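Local coordinates for protein putative nucleotide sugar epimerase/ dehydratase (Bordetella bronchiseptica, PDB 2Q1S) that binds NADH in a Rossmann fold and probably acts as a nucleotide-sugar epimerase or dehydratase in O-antigen biosynthesis of lipopolysaccharide, at residues A[28-31]-A[32-35]. Numbering follows the deposited sequence.
Sequences SKLA and NTNV
Thr33 grips the carbonyl oxygen of Leu30 with two hydrogen bonds. Thr33 N donates to Leu30 O at 3.1 Å, with an N-H...O angle of 151°. Thr33 OG1 donates to Leu30 O at 2.7 Å. Both donors come from one face of the carbonyl. The amide stands well above the carbonyl plane and the hydroxyl is tilted less. With chi1 at 62°, OG1 sits between the backbone N and the carbonyl carbon of Thr33, on the side of Leu30 O.

The backbone bond closes a type II beta turn from Leu30 to Thr33. Asn32 takes the third position with a positive phi of 67°. The turn leads into strand 34-38, the first strand of the Rossmann fold, which pairs in parallel with strands 59-63 and 102-105.

Nonpolar contacts are few. Thr33 CG2 lies 3.4 Å from Lys29 O. The exposed Asn32 amide lies with ND2 4.0 Å from Ala31 CB, a loose approach. The buried Leu30 side chain packs on Leu52 of helix 43-54 and on Tyr102 and Phe104.

One charged group of the turn region is held from outside it: Lys29 NZ forms a salt bridge with Asp276.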
ATOM      1  N   SER A  28      30.918  11.907  10.051  1.00 56.96           N
ATOM      2  CA  SER A  28      31.764  12.236   8.934  1.00 55.42           C
ATOM      3  C   SER A  28      31.806  11.069   7.940  1.00 53.39           C
ATOM      4  O   SER A  28      32.542  11.168   6.958  1.00 53.33           O
ATOM      5  CB  SER A  28      33.180  12.493   9.430  1.00 55.63           C
ATOM      6  OG  SER A  28      33.791  11.260   9.782  1.00 57.91           O
ATOM      7  N   LYS A  29      31.066   9.965   8.182  1.00 51.43           N
ATOM      8  CA  LYS A  29      30.881   8.945   7.127  1.00 48.61           C
ATOM      9  C   LYS A  29      30.300   9.622   5.884  1.00 47.02           C
ATOM     10  O   LYS A  29      30.459   9.139   4.760  1.00 47.84           O
ATOM     11  CB  LYS A  29      29.950   7.775   7.540  1.00 48.65           C
ATOM     12  CG  LYS A  29      30.623   6.633   8.283  1.00 49.22           C
ATOM     13  CD  LYS A  29      29.767   5.349   8.280  1.00 48.38           C
ATOM     14  CE  LYS A  29      30.299   4.376   9.320  1.00 51.09           C
ATOM     15  NZ  LYS A  29      29.307   3.311   9.606  1.00 51.24           N
ATOM     16  N   LEU A  30      29.598  10.733   6.092  1.00 44.54           N
ATOM     17  CA  LEU A  30      28.997  11.464   4.987  1.00 42.86           C
ATOM     18  C   LEU A  30      29.890  12.511   4.318  1.00 40.04           C
ATOM     19  O   LEU A  30      29.556  13.000   3.224  1.00 39.69           O
ATOM     20  CB  LEU A  30      27.622  12.030   5.383  1.00 42.65           C
ATOM     21  CG  LEU A  30      26.524  10.958   5.229  1.00 46.52           C
ATOM     22  CD1 LEU A  30      26.632   9.895   6.318  1.00 45.43           C
ATOM     23  CD2 LEU A  30      25.168  11.536   5.235  1.00 47.30           C
ATOM     24  N   ALA A  31      31.024  12.832   4.945  1.00 38.74           N
ATOM     25  CA  ALA A  31      31.959  13.776   4.341  1.00 36.50           C
ATOM     26  C   ALA A  31      32.343  13.309   2.944  1.00 34.49           C
ATOM     27  O   ALA A  31      32.646  12.124   2.735  1.00 33.74           O
ATOM     28  CB  ALA A  31      33.192  13.960   5.221  1.00 36.81           C
ATOM     29  N   ASN A  32      32.291  14.226   1.978  1.00 33.39           N
ATOM     30  CA  ASN A  32      32.750  13.955   0.625  1.00 33.60           C
ATOM     31  C   ASN A  32      31.904  12.933  -0.133  1.00 34.38           C
ATOM     32  O   ASN A  32      32.326  12.429  -1.172  1.00 31.96           O
ATOM     33  CB  ASN A  32      34.239  13.546   0.642  1.00 33.49           C
ATOM     34  CG  ASN A  32      35.116  14.631   1.238  1.00 35.16           C
ATOM     35  OD1 ASN A  32      35.120  15.767   0.759  1.00 35.69           O
ATOM     36  ND2 ASN A  32      35.846  14.292   2.304  1.00 36.85           N
ATOM     37  N   THR A  33      30.680  12.670   0.351  1.00 37.50           N
ATOM     38  CA  THR A  33      29.836  11.736  -0.371  1.00 39.58           C
ATOM     39  C   THR A  33      28.853  12.434  -1.333  1.00 40.35           C
ATOM     40  O   THR A  33      28.661  13.664  -1.269  1.00 40.81           O
ATOM     41  CB  THR A  33      29.040  10.839   0.594  1.00 40.22           C
ATOM     42  OG1 THR A  33      28.168  11.658   1.383  1.00 41.52           O
ATOM     43  CG2 THR A  33      30.006   9.990   1.481  1.00 40.85           C
ATOM     44  N   ASN A  34      28.234  11.650  -2.227  1.00 40.18           N
ATOM     45  CA  ASN A  34      27.172  12.146  -3.098  1.00 40.70           C
ATOM     46  C   ASN A  34      25.823  11.700  -2.528  1.00 40.71           C
ATOM     47  O   ASN A  34      25.635  10.520  -2.225  1.00 41.82           O
ATOM     48  CB  ASN A  34      27.326  11.602  -4.516  1.00 40.84           C
ATOM     49  CG  ASN A  34      28.472  12.262  -5.288  1.00 40.94           C
ATOM     50  OD1 ASN A  34      29.073  13.220  -4.818  1.00 41.76           O
ATOM     51  ND2 ASN A  34      28.780  11.727  -6.459  1.00 43.12           N
ATOM     52  N   VAL A  35      24.918  12.653  -2.366  1.00 40.94           N
ATOM     53  CA  VAL A  35      23.648  12.338  -1.693  1.00 41.17           C
ATOM     54  C   VAL A  35      22.472  12.822  -2.509  1.00 41.98           C
ATOM     55  O   VAL A  35      22.559  13.860  -3.135  1.00 42.20           O
ATOM     56  CB  VAL A  35      23.601  12.985  -0.282  1.00 42.05           C
ATOM     57  CG1 VAL A  35      22.242  12.698   0.443  1.00 43.60           C
ATOM     58  CG2 VAL A  35      24.805  12.596   0.557  1.00 42.48           C
TER